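Local coordinates for protein dihydroxyacetone kinase (Citrobacter freundii, PDB 1UN8) that catalyses the ATP-dependent phosphorylation of dihydroxyacetone to dihydroxyacetone phosphate and holds a phospholipid inside its helical ATP-binding domain, at residues S24-L29 with E321-N326; N28-E33 with V42-N47; I478-P483 with A504-T509; A497-A502 with L539-K544. All coordinates share one frame; numbering follows the deposited sequence.

Interaction 1. Residues S24-L29 with E321-N326; sequences SPWNNL and EVETSN
W26 meets E323 because both side chains leave the backbone with CG anti to the carbonyl carbon (chi1 -55° and -49°). The indole then lies over E323, with E323 CB 3.7 Å from the centroid of the W26 five-membered ring, a CH-pi contact over the face. Beyond CG the glutamate is extended, and its carboxylate stacks on the six-membered part of the indole, the two planes 18° apart. E323 OE2 comes to 3.7 Å from W26 CZ3. At the indole edge, W26 NE1 makes a weak hydrogen bond to T324 O at 3.2 Å. N28 adds a second polar link: N28 ND2 gives a weak bond to E323 O at 2.9 Å. The same amide nitrogen donates to a water, which in turn donates to E323 OE1, so the carboxylate is steadied from its other oxygen. At the far end S325 OG sits between P25 CD (3.4 Å) and L29 CD1 (3.5 Å). S24 O and P25 O accept hydrogen bonds from R334 of the second subunit. This is a loop-to-loop contact in the DhaK domain, joining the turn before strand 29-32 to the segment after helix 314-319, at the dimer interface.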
loop_
_atom_site.group_PDB
_atom_site.type_symbol
_atom_site.label_atom_id
_atom_site.label_comp_id
_atom_site.label_asym_id
_atom_site.label_seq_id
_atom_site.Cartn_x
_atom_site.Cartn_y
_atom_site.Cartn_z
ATOM N N SER A 24 -13.744 -0.403 -10.411
ATOM C CA SER A 24 -13.309 -1.115 -11.607
ATOM C C SER A 24 -12.950 -0.204 -12.781
ATOM O O SER A 24 -13.801 0.470 -13.344
ATOM C CB SER A 24 -14.393 -2.087 -12.059
ATOM O OG SER A 24 -14.034 -2.683 -13.293
ATOM N N PRO A 25 -11.680 -0.189 -13.180
ATOM C CA PRO A 25 -11.254 0.651 -14.296
ATOM C C PRO A 25 -11.997 0.299 -15.588
ATOM O O PRO A 25 -12.396 1.188 -16.334
ATOM C CB PRO A 25 -9.762 0.339 -14.413
ATOM C CG PRO A 25 -9.381 -0.094 -13.054
ATOM C CD PRO A 25 -10.547 -0.948 -12.636
ATOM N N TRP A 26 -12.166 -0.999 -15.853
ATOM C CA TRP A 26 -12.839 -1.457 -17.067
ATOM C C TRP A 26 -14.343 -1.657 -16.890
ATOM O O TRP A 26 -15.071 -1.842 -17.871
ATOM C CB TRP A 26 -12.233 -2.773 -17.560
ATOM C CG TRP A 26 -10.765 -2.731 -17.777
ATOM C CD1 TRP A 26 -9.793 -2.997 -16.854
ATOM C CD2 TRP A 26 -10.082 -2.371 -18.988
ATOM N NE1 TRP A 26 -8.546 -2.822 -17.412
ATOM C CE2 TRP A 26 -8.692 -2.436 -18.719
ATOM C CE3 TRP A 26 -10.507 -1.996 -20.274
ATOM C CZ2 TRP A 26 -7.724 -2.136 -19.687
ATOM C CZ3 TRP A 26 -9.549 -1.697 -21.237
ATOM C CH2 TRP A 26 -8.169 -1.769 -20.937
ATOM N N ASN A 27 -14.813 -1.618 -15.651
ATOM C CA ASN A 27 -16.233 -1.820 -15.401
ATOM C C ASN A 27 -16.633 -3.160 -16.026
ATOM O O ASN A 27 -17.721 -3.308 -16.592
ATOM C CB ASN A 27 -17.047 -0.682 -16.019
ATOM C CG ASN A 27 -18.510 -0.743 -15.638
ATOM O OD1 ASN A 27 -19.372 -0.229 -16.357
ATOM N ND2 ASN A 27 -18.806 -1.387 -14.512
ATOM N N ASN A 28 -15.736 -4.133 -15.907
ATOM C CA ASN A 28 -15.951 -5.460 -16.458
ATOM C C ASN A 28 -16.166 -6.492 -15.371
ATOM O O ASN A 28 -15.999 -7.681 -15.609
ATOM C CB ASN A 28 -14.740 -5.882 -17.278
ATOM C CG ASN A 28 -13.477 -5.985 -16.432
ATOM O OD1 ASN A 28 -13.352 -5.323 -15.399
ATOM N ND2 ASN A 28 -12.531 -6.820 -16.867
ATOM N N LEU A 29 -16.534 -6.047 -14.178
ATOM C CA LEU A 29 -16.754 -6.974 -13.082
ATOM C C LEU A 29 -18.208 -6.965 -12.646
ATOM O O LEU A 29 -18.875 -5.941 -12.720
ATOM C CB LEU A 29 -15.851 -6.598 -11.902
ATOM C CG LEU A 29 -14.379 -6.424 -12.293
ATOM C CD1 LEU A 29 -13.606 -5.771 -11.154
ATOM C CD2 LEU A 29 -13.782 -7.775 -12.677
ATOM N N GLU A 321 -1.174 -7.353 -23.184
ATOM C CA GLU A 321 -2.070 -6.507 -22.413
ATOM C C GLU A 321 -3.295 -7.320 -22.033
ATOM O O GLU A 321 -3.718 -8.205 -22.779
ATOM C CB GLU A 321 -2.517 -5.295 -23.232
ATOM C CG GLU A 321 -1.387 -4.449 -23.787
ATOM C CD GLU A 321 -1.896 -3.226 -24.545
ATOM O OE1 GLU A 321 -2.743 -3.386 -25.457
ATOM O OE2 GLU A 321 -1.446 -2.102 -24.229
ATOM N N VAL A 322 -3.854 -7.029 -20.865
ATOM C CA VAL A 322 -5.067 -7.704 -20.406
ATOM C C VAL A 322 -5.997 -6.608 -19.903
ATOM O O VAL A 322 -5.626 -5.435 -19.929
ATOM C CB VAL A 322 -4.764 -8.715 -19.271
ATOM C CG1 VAL A 322 -3.803 -9.782 -19.777
ATOM C CG2 VAL A 322 -4.164 -7.993 -18.062
ATOM N N GLU A 323 -7.195 -6.969 -19.461
ATOM C CA GLU A 323 -8.124 -5.967 -18.952
ATOM C C GLU A 323 -8.571 -6.312 -17.543
ATOM O O GLU A 323 -9.630 -6.912 -17.346
ATOM C CB GLU A 323 -9.352 -5.865 -19.844
ATOM C CG GLU A 323 -9.026 -5.744 -21.303
ATOM C CD GLU A 323 -10.243 -5.435 -22.131
ATOM O OE1 GLU A 323 -11.356 -5.878 -21.745
ATOM O OE2 GLU A 323 -10.077 -4.753 -23.169
ATOM N N THR A 324 -7.766 -5.921 -16.563
ATOM C CA THR A 324 -8.092 -6.190 -15.169
ATOM C C THR A 324 -7.882 -4.949 -14.309
ATOM O O THR A 324 -7.235 -3.988 -14.727
ATOM C CB THR A 324 -7.221 -7.330 -14.610
ATOM O OG1 THR A 324 -5.836 -6.966 -14.710
ATOM C CG2 THR A 324 -7.464 -8.621 -15.391
ATOM N N SER A 325 -8.421 -4.977 -13.100
ATOM C CA SER A 325 -8.282 -3.833 -12.215
ATOM C C SER A 325 -6.869 -3.606 -11.727
ATOM O O SER A 325 -6.496 -2.473 -11.421
ATOM C CB SER A 325 -9.176 -3.991 -10.989
ATOM O OG SER A 325 -10.542 -4.101 -11.353
ATOM N N ASN A 326 -6.062 -4.671 -11.633
ATOM C CA ASN A 326 -4.742 -4.480 -11.030
ATOM C C ASN A 326 -3.497 -5.084 -11.689
ATOM O O ASN A 326 -2.417 -5.006 -11.111
ATOM C CB ASN A 326 -4.812 -4.960 -9.577
ATOM C CG ASN A 326 -5.834 -4.208 -8.770
ATOM O OD1 ASN A 326 -5.556 -3.163 -8.197
ATOM N ND2 ASN A 326 -7.038 -4.760 -8.702
HETATM O O HOH W 1 -11.732 -7.766 -19.593
#

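Interaction 2. Residues N28-E33 with V42-N47; sequences NLARLE and VRRDLN
R44 lays its aliphatic part over A30 and the backbone of N28 and L29. R44 CG is 3.7 Å from A30 CB, and R44 CD is 3.2 Å from L29 O. The chain bends at chi2 and chi3 (136° and 70°), which carries the guanidinium past the strand, its edge toward N28 CA. R44 NE makes a weak hydrogen bond to N27 O. Beside it, D45 OD1 approaches N28 CB at 3.7 Å.

Backbone bonds hold the two strands antiparallel. A30 and V42 form a hydrogen-bonded pair: A30 N to V42 O and V42 N to A30 O, each 2.8 Å. L29 and R43 are the neighbouring non-hydrogen-bonded pair, and R44 N bonds to N28 O at 3.1 Å. Besides this N-H bond, N28 O takes a weaker CA-H...O contact from R43 CA at 3.2 Å. V42 CG1 leans on A30 O at 3.7 Å.

The contact is the open end of the beta hairpin 29-32/40-43. L29 rests on I21 of helix 12-22, and V42 on V98 of helix 88-98. R43 turns its far end to a salt bridge with E167 of helix 155-167. Strand 29-32 is the outermost strand of its sheet within the chain, and R31 and L32 pair in parallel with a strand of the second subunit, so the sheet continues across the dimer.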
loop_
_atom_site.group_PDB
_atom_site.type_symbol
_atom_site.label_atom_id
_atom_site.label_comp_id
_atom_site.label_asym_id
_atom_site.label_seq_id
_atom_site.Cartn_x
_atom_site.Cartn_y
_atom_site.Cartn_z
ATOM N N ASN A 28 -15.736 -4.133 -15.907
ATOM C CA ASN A 28 -15.951 -5.460 -16.458
ATOM C C ASN A 28 -16.166 -6.492 -15.371
ATOM O O ASN A 28 -15.999 -7.681 -15.609
ATOM C CB ASN A 28 -14.740 -5.882 -17.278
ATOM C CG ASN A 28 -13.477 -5.985 -16.432
ATOM O OD1 ASN A 28 -13.352 -5.323 -15.399
ATOM N ND2 ASN A 28 -12.531 -6.820 -16.867
ATOM N N LEU A 29 -16.534 -6.047 -14.178
ATOM C CA LEU A 29 -16.754 -6.974 -13.082
ATOM C C LEU A 29 -18.208 -6.965 -12.646
ATOM O O LEU A 29 -18.875 -5.941 -12.720
ATOM C CB LEU A 29 -15.851 -6.598 -11.902
ATOM C CG LEU A 29 -14.379 -6.424 -12.293
ATOM C CD1 LEU A 29 -13.606 -5.771 -11.154
ATOM C CD2 LEU A 29 -13.782 -7.775 -12.677
ATOM N N ALA A 30 -18.696 -8.107 -12.186
ATOM C CA ALA A 30 -20.067 -8.203 -11.734
ATOM C C ALA A 30 -20.208 -9.292 -10.685
ATOM O O ALA A 30 -19.584 -10.351 -10.785
ATOM C CB ALA A 30 -20.981 -8.503 -12.919
ATOM N N ARG A 31 -21.016 -9.037 -9.669
ATOM C CA ARG A 31 -21.229 -10.055 -8.659
ATOM C C ARG A 31 -22.185 -11.065 -9.277
ATOM O O ARG A 31 -22.893 -10.753 -10.232
ATOM C CB ARG A 31 -21.830 -9.451 -7.383
ATOM C CG ARG A 31 -20.906 -8.455 -6.704
ATOM C CD ARG A 31 -21.325 -8.134 -5.276
ATOM N NE ARG A 31 -21.347 -9.314 -4.414
ATOM C CZ ARG A 31 -21.331 -9.257 -3.088
ATOM N NH1 ARG A 31 -21.284 -8.081 -2.483
ATOM N NH2 ARG A 31 -21.373 -10.370 -2.361
ATOM N N LEU A 32 -22.187 -12.282 -8.749
ATOM C CA LEU A 32 -23.062 -13.326 -9.253
ATOM C C LEU A 32 -24.177 -13.518 -8.237
ATOM O O LEU A 32 -23.915 -13.747 -7.057
ATOM C CB LEU A 32 -22.280 -14.630 -9.417
ATOM C CG LEU A 32 -23.043 -15.787 -10.055
ATOM C CD1 LEU A 32 -23.077 -15.586 -11.558
ATOM C CD2 LEU A 32 -22.373 -17.107 -9.718
ATOM N N GLU A 33 -25.423 -13.412 -8.686
ATOM C CA GLU A 33 -26.555 -13.585 -7.782
ATOM C C GLU A 33 -26.418 -14.957 -7.146
ATOM O O GLU A 33 -26.146 -15.941 -7.839
ATOM C CB GLU A 33 -27.870 -13.484 -8.556
ATOM C CG GLU A 33 -29.104 -13.752 -7.708
ATOM C CD GLU A 33 -30.374 -13.748 -8.536
ATOM O OE1 GLU A 33 -30.826 -12.649 -8.921
ATOM O OE2 GLU A 33 -30.913 -14.842 -8.815
ATOM N N VAL A 42 -17.575 -12.241 -11.200
ATOM C CA VAL A 42 -17.338 -12.749 -12.536
ATOM C C VAL A 42 -17.236 -11.610 -13.530
ATOM O O VAL A 42 -17.687 -10.503 -13.253
ATOM C CB VAL A 42 -18.474 -13.691 -12.965
ATOM C CG1 VAL A 42 -19.685 -12.883 -13.413
ATOM C CG2 VAL A 42 -17.983 -14.603 -14.058
ATOM N N ARG A 43 -16.643 -11.881 -14.681
ATOM C CA ARG A 43 -16.495 -10.860 -15.704
ATOM C C ARG A 43 -17.754 -10.743 -16.550
ATOM O O ARG A 43 -18.476 -11.721 -16.735
ATOM C CB ARG A 43 -15.299 -11.182 -16.591
ATOM C CG ARG A 43 -15.301 -12.585 -17.120
ATOM C CD ARG A 43 -13.970 -12.932 -17.767
ATOM N NE ARG A 43 -13.742 -12.200 -19.010
ATOM C CZ ARG A 43 -12.738 -12.445 -19.849
ATOM N NH1 ARG A 43 -11.861 -13.410 -19.573
ATOM N NH2 ARG A 43 -12.613 -11.736 -20.968
ATOM N N ARG A 44 -18.015 -9.536 -17.047
ATOM C CA ARG A 44 -19.182 -9.275 -17.881
ATOM C C ARG A 44 -18.883 -9.670 -19.329
ATOM O O ARG A 44 -19.778 -9.759 -20.164
ATOM C CB ARG A 44 -19.561 -7.796 -17.769
ATOM C CG ARG A 44 -20.111 -7.434 -16.399
ATOM C CD ARG A 44 -19.530 -6.136 -15.883
ATOM N NE ARG A 44 -20.002 -4.974 -16.630
ATOM C CZ ARG A 44 -21.253 -4.524 -16.597
ATOM N NH1 ARG A 44 -22.161 -5.142 -15.854
ATOM N NH2 ARG A 44 -21.592 -3.459 -17.307
ATOM N N ASP A 45 -17.606 -9.923 -19.600
ATOM C CA ASP A 45 -17.135 -10.341 -20.919
ATOM C C ASP A 45 -17.295 -11.836 -21.084
ATOM O O ASP A 45 -16.545 -12.447 -21.838
ATOM C CB ASP A 45 -15.643 -10.045 -21.079
ATOM C CG ASP A 45 -15.347 -8.580 -21.177
ATOM O OD1 ASP A 45 -15.807 -7.830 -20.285
ATOM O OD2 ASP A 45 -14.650 -8.186 -22.143
ATOM N N LEU A 46 -18.245 -12.440 -20.386
ATOM C CA LEU A 46 -18.398 -13.883 -20.490
ATOM C C LEU A 46 -18.477 -14.460 -21.899
ATOM O O LEU A 46 -19.472 -14.282 -22.602
ATOM C CB LEU A 46 -19.613 -14.352 -19.701
ATOM C CG LEU A 46 -19.248 -15.071 -18.401
ATOM C CD1 LEU A 46 -20.449 -15.866 -17.913
ATOM C CD2 LEU A 46 -18.069 -16.007 -18.647
ATOM N N ASN A 47 -17.411 -15.150 -22.302
ATOM C CA ASN A 47 -17.350 -15.798 -23.608
ATOM C C ASN A 47 -17.096 -17.285 -23.407
ATOM O O ASN A 47 -15.965 -17.759 -23.556
ATOM C CB ASN A 47 -16.233 -15.201 -24.471
ATOM C CG ASN A 47 -16.062 -15.944 -25.796
ATOM O OD1 ASN A 47 -16.902 -16.764 -26.179
ATOM N ND2 ASN A 47 -14.974 -15.650 -26.504
#

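Interaction 3. Residues I478-P483 with A504-T509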
loop_
_atom_site.group_PDB
_atom_site.type_symbol
_atom_site.label_atom_id
_atom_site.label_comp_id
_atom_site.label_asym_id
_atom_site.label_seq_id
_atom_site.Cartn_x
_atom_site.Cartn_y
_atom_site.Cartn_z
ATOM N N ILE A 478 7.538 41.434 13.393
ATOM C CA ILE A 478 6.628 42.138 12.503
ATOM C C ILE A 478 5.817 43.180 13.269
ATOM O O ILE A 478 5.584 44.286 12.772
ATOM C CB ILE A 478 5.642 41.153 11.824
ATOM C CG1 ILE A 478 6.417 40.080 11.049
ATOM C CG2 ILE A 478 4.698 41.908 10.895
ATOM C CD1 ILE A 478 7.288 40.617 9.948
ATOM N N ASP A 479 5.395 42.827 14.482
ATOM C CA ASP A 479 4.593 43.732 15.302
ATOM C C ASP A 479 5.227 45.088 15.587
ATOM O O ASP A 479 4.529 46.049 15.911
ATOM C CB ASP A 479 4.225 43.059 16.619
ATOM C CG ASP A 479 3.602 41.709 16.408
ATOM O OD1 ASP A 479 2.499 41.660 15.829
ATOM O OD2 ASP A 479 4.193 40.695 16.822
ATOM N N ALA A 480 6.545 45.165 15.466
ATOM C CA ALA A 480 7.242 46.414 15.697
ATOM C C ALA A 480 7.744 46.972 14.361
ATOM O O ALA A 480 7.754 48.185 14.151
ATOM C CB ALA A 480 8.423 46.190 16.663
ATOM N N LEU A 481 8.138 46.079 13.457
ATOM C CA LEU A 481 8.670 46.481 12.156
ATOM C C LEU A 481 7.658 47.203 11.279
ATOM O O LEU A 481 7.924 48.294 10.786
ATOM C CB LEU A 481 9.202 45.265 11.393
ATOM C CG LEU A 481 10.524 45.391 10.625
ATOM C CD1 LEU A 481 10.419 44.559 9.367
ATOM C CD2 LEU A 481 10.840 46.824 10.278
ATOM N N GLN A 482 6.501 46.588 11.080
ATOM C CA GLN A 482 5.470 47.184 10.240
ATOM C C GLN A 482 5.105 48.597 10.679
ATOM O O GLN A 482 5.118 49.522 9.873
ATOM C CB GLN A 482 4.219 46.309 10.233
ATOM C CG GLN A 482 3.180 46.781 9.255
ATOM C CD GLN A 482 2.544 45.636 8.502
ATOM O OE1 GLN A 482 1.861 44.786 9.086
ATOM N NE2 GLN A 482 2.773 45.599 7.193
ATOM N N PRO A 483 4.772 48.778 11.969
ATOM C CA PRO A 483 4.414 50.109 12.461
ATOM C C PRO A 483 5.493 51.112 12.088
ATOM O O PRO A 483 5.194 52.199 11.588
ATOM C CB PRO A 483 4.320 49.900 13.972
ATOM C CG PRO A 483 3.855 48.496 14.085
ATOM C CD PRO A 483 4.700 47.786 13.061
ATOM N N ALA A 504 5.465 50.836 20.425
ATOM C CA ALA A 504 4.078 50.520 20.780
ATOM C C ALA A 504 3.790 49.082 20.375
ATOM O O ALA A 504 3.206 48.314 21.135
ATOM C CB ALA A 504 3.120 51.465 20.066
ATOM N N GLY A 505 4.211 48.728 19.163
ATOM C CA GLY A 505 4.000 47.383 18.671
ATOM C C GLY A 505 4.686 46.343 19.539
ATOM O O GLY A 505 4.122 45.281 19.797
ATOM N N ALA A 506 5.902 46.635 19.989
ATOM C CA ALA A 506 6.615 45.689 20.838
ATOM C C ALA A 506 5.831 45.534 22.135
ATOM O O ALA A 506 5.695 44.434 22.672
ATOM C CB ALA A 506 8.011 46.193 21.134
ATOM N N GLU A 507 5.312 46.652 22.629
ATOM C CA GLU A 507 4.536 46.648 23.856
ATOM C C GLU A 507 3.291 45.793 23.690
ATOM O O GLU A 507 2.914 45.071 24.606
ATOM C CB GLU A 507 4.185 48.091 24.255
ATOM C CG GLU A 507 5.367 48.815 24.905
ATOM C CD GLU A 507 5.219 50.325 24.936
ATOM O OE1 GLU A 507 6.036 50.982 25.620
ATOM O OE2 GLU A 507 4.301 50.849 24.269
ATOM N N ARG A 508 2.663 45.848 22.518
ATOM C CA ARG A 508 1.463 45.045 22.286
ATOM C C ARG A 508 1.751 43.548 22.445
ATOM O O ARG A 508 0.886 42.795 22.891
ATOM C CB ARG A 508 0.867 45.332 20.894
ATOM C CG ARG A 508 0.083 46.642 20.825
ATOM C CD ARG A 508 -0.643 46.820 19.500
ATOM N NE ARG A 508 0.236 47.243 18.412
ATOM C CZ ARG A 508 0.547 48.507 18.134
ATOM N NH1 ARG A 508 0.050 49.497 18.862
ATOM N NH2 ARG A 508 1.357 48.778 17.120
ATOM N N THR A 509 2.969 43.118 22.108
ATOM C CA THR A 509 3.313 41.697 22.222
ATOM C C THR A 509 3.406 41.245 23.671
ATOM O O THR A 509 3.358 40.052 23.952
ATOM C CB THR A 509 4.648 41.335 21.503
ATOM O OG1 THR A 509 5.771 41.763 22.281
ATOM C CG2 THR A 509 4.703 41.978 20.142
#
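D479 runs from its helix toward T509 on the facing one. D479 CB lies 3.7 Å from T509 CG2 and 3.9 Å from G505 O. D479 CG is 3.9 Å from the same methyl, and at the tip D479 OD2 stands 3.6 Å from it. The methyl packs across the acid at a slant and forms no bond with it. The polar end of D479 is held within its own part of the chain: OD1 accepts from G473 N, and OD2 accepts a weak bond from T476 N.

T509 has its hydroxyl between the backbone N and the carbonyl carbon (chi1 77°), where T509 OG1 donates to A506 O at 2.7 Å, on a lone pair. OG1 is also hydrogen-bonded to D533 N. This leaves CG2 facing D479.

G505 makes the closest approach of the backbones. G505 CA gives a CA-H...O contact to D479 O at 3.1 Å, and the helix axes come within 7.4 Å. A480 CB and A506 CB meet loosely. P483 CG touches the edge of the R508 guanidinium, with R508 NH2 at 3.9 Å.

These nearly antiparallel helices, 158° between directions, belong to the eight-helix alpha barrel of the C-terminal domain. Small residues let them pack closely. D479 stands beside T476 and T509 beside D533, both of which bind ATP, so the contact probably helps to back the nucleotide site.

Interaction 4. Residues A497-A502 with L539-K544; sequences AAFDAA and LAMVFK
The F499 ring has the K544 chain over one face. K544 CB lies 3.7 Å from the ring centroid, a CH-pi contact. At the ring edge, F499 CD1 meets A540 O at 3.3 Å, and the methyl M541 CE comes to 4.3 Å from F499 CE1. The side chains of F499 and K544 run side by side in the same direction. With chi1 at -179° and every later torsion extended, K544 keeps its methylenes along the F499 face, and its amine is carried beyond.

F543 turns the other way. A498 CB reaches F543 CD2 at 3.8 Å, obliquely to that ring, and F543 CB abuts F499 CA at 3.8 Å. A502 meets A540 one turn along, with A502 CB 4.0 Å from A540 CA. With these small side chains the helix axes come within 8.3 Å, at 163° between directions.

F543 also packs on L488 of helix 478-490, and its side chain comes within about 4 Å of the bound phospholipid. The contact is held by apolar and CH-pi packing, consistent with its place in the wall of a barrel around a lipid.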
loop_
_atom_site.group_PDB
_atom_site.type_symbol
_atom_site.label_atom_id
_atom_site.label_comp_id
_atom_site.label_asym_id
_atom_site.label_seq_id
_atom_site.Cartn_x
_atom_site.Cartn_y
_atom_site.Cartn_z
ATOM N N ALA A 497 9.473 59.142 15.341
ATOM C CA ALA A 497 8.131 58.618 15.134
ATOM C C ALA A 497 8.184 57.118 14.863
ATOM O O ALA A 497 7.400 56.353 15.418
ATOM C CB ALA A 497 7.463 59.338 13.964
ATOM N N ALA A 498 9.112 56.711 14.001
ATOM C CA ALA A 498 9.281 55.314 13.646
ATOM C C ALA A 498 9.529 54.475 14.897
ATOM O O ALA A 498 8.905 53.431 15.101
ATOM C CB ALA A 498 10.452 55.167 12.671
ATOM N N PHE A 499 10.451 54.936 15.733
ATOM C CA PHE A 499 10.768 54.232 16.959
ATOM C C PHE A 499 9.535 54.108 17.832
ATOM O O PHE A 499 9.188 53.018 18.285
ATOM C CB PHE A 499 11.853 54.966 17.729
ATOM C CG PHE A 499 11.882 54.629 19.181
ATOM C CD1 PHE A 499 12.068 53.318 19.599
ATOM C CD2 PHE A 499 11.702 55.621 20.137
ATOM C CE1 PHE A 499 12.072 53.000 20.951
ATOM C CE2 PHE A 499 11.709 55.314 21.489
ATOM C CZ PHE A 499 11.894 54.000 21.898
ATOM N N ASP A 500 8.881 55.234 18.074
ATOM C CA ASP A 500 7.689 55.235 18.894
ATOM C C ASP A 500 6.667 54.218 18.404
ATOM O O ASP A 500 6.025 53.533 19.192
ATOM C CB ASP A 500 7.046 56.615 18.901
ATOM C CG ASP A 500 6.123 56.800 20.086
ATOM O OD1 ASP A 500 6.644 56.876 21.232
ATOM O OD2 ASP A 500 4.888 56.845 19.876
ATOM N N ALA A 501 6.509 54.124 17.094
ATOM C CA ALA A 501 5.556 53.185 16.526
ATOM C C ALA A 501 6.004 51.755 16.835
ATOM O O ALA A 501 5.231 50.938 17.342
ATOM C CB ALA A 501 5.454 53.401 15.017
ATOM N N ALA A 502 7.264 51.467 16.532
ATOM C CA ALA A 502 7.819 50.147 16.782
ATOM C C ALA A 502 7.657 49.796 18.256
ATOM O O ALA A 502 7.250 48.683 18.608
ATOM C CB ALA A 502 9.305 50.115 16.387
ATOM N N LEU A 539 13.845 44.932 17.338
ATOM C CA LEU A 539 13.482 45.865 16.307
ATOM C C LEU A 539 13.280 47.256 16.872
ATOM O O LEU A 539 13.774 48.242 16.330
ATOM C CB LEU A 539 12.212 45.377 15.673
ATOM C CG LEU A 539 12.167 45.646 14.195
ATOM C CD1 LEU A 539 11.605 44.413 13.506
ATOM C CD2 LEU A 539 11.360 46.919 13.943
ATOM N N ALA A 540 12.553 47.330 17.977
ATOM C CA ALA A 540 12.286 48.606 18.613
ATOM C C ALA A 540 13.576 49.262 19.093
ATOM O O ALA A 540 13.730 50.478 19.013
ATOM C CB ALA A 540 11.316 48.414 19.784
ATOM N N MET A 541 14.509 48.467 19.589
ATOM C CA MET A 541 15.751 49.045 20.068
ATOM C C MET A 541 16.599 49.554 18.906
ATOM O O MET A 541 17.327 50.535 19.037
ATOM C CB MET A 541 16.513 48.022 20.906
ATOM C CG MET A 541 15.785 47.649 22.174
ATOM S SD MET A 541 15.366 49.093 23.191
ATOM C CE MET A 541 13.651 49.433 22.703
ATOM N N VAL A 542 16.493 48.894 17.760
ATOM C CA VAL A 542 17.247 49.330 16.605
ATOM C C VAL A 542 16.781 50.732 16.235
ATOM O O VAL A 542 17.585 51.657 16.139
ATOM C CB VAL A 542 17.044 48.383 15.413
ATOM C CG1 VAL A 542 17.572 49.026 14.139
ATOM C CG2 VAL A 542 17.781 47.079 15.669
ATOM N N PHE A 543 15.482 50.904 16.040
ATOM C CA PHE A 543 14.978 52.217 15.694
ATOM C C PHE A 543 15.246 53.257 16.771
ATOM O O PHE A 543 15.517 54.421 16.468
ATOM C CB PHE A 543 13.494 52.150 15.381
ATOM C CG PHE A 543 13.211 51.644 14.007
ATOM C CD1 PHE A 543 13.062 50.290 13.769
ATOM C CD2 PHE A 543 13.165 52.518 12.936
ATOM C CE1 PHE A 543 12.872 49.806 12.486
ATOM C CE2 PHE A 543 12.976 52.048 11.646
ATOM C CZ PHE A 543 12.830 50.685 11.420
ATOM N N LYS A 544 15.171 52.837 18.028
ATOM C CA LYS A 544 15.446 53.731 19.140
ATOM C C LYS A 544 16.863 54.270 18.964
ATOM O O LYS A 544 17.113 55.461 19.123
ATOM C CB LYS A 544 15.357 52.977 20.465
ATOM C CG LYS A 544 15.606 53.851 21.671
ATOM C CD LYS A 544 15.625 53.046 22.942
ATOM C CE LYS A 544 15.959 53.927 24.130
ATOM N NZ LYS A 544 16.039 53.119 25.374
#

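The four contacts form two pairs, one in each domain. Interactions 1 and 2 share N28 and L29 and have centres 11 Å apart in the DhaK domain. Both touch the second subunit, so they tie the edge hairpin to the dimer interface. Both close before interactions 3 and 4 open. Interactions 3 and 4 have centres 9 Å apart in the DhaL helical barrel. Both use helix 495-511, which packs on helix 478-490 in one and helix 534-547 in the other, and their segments alternate along the chain. The pairs lie on opposite sides of the chain's centre, with nearest atoms at least about 49 Å apart, in keeping with separate substrate-binding and ATP-binding domains.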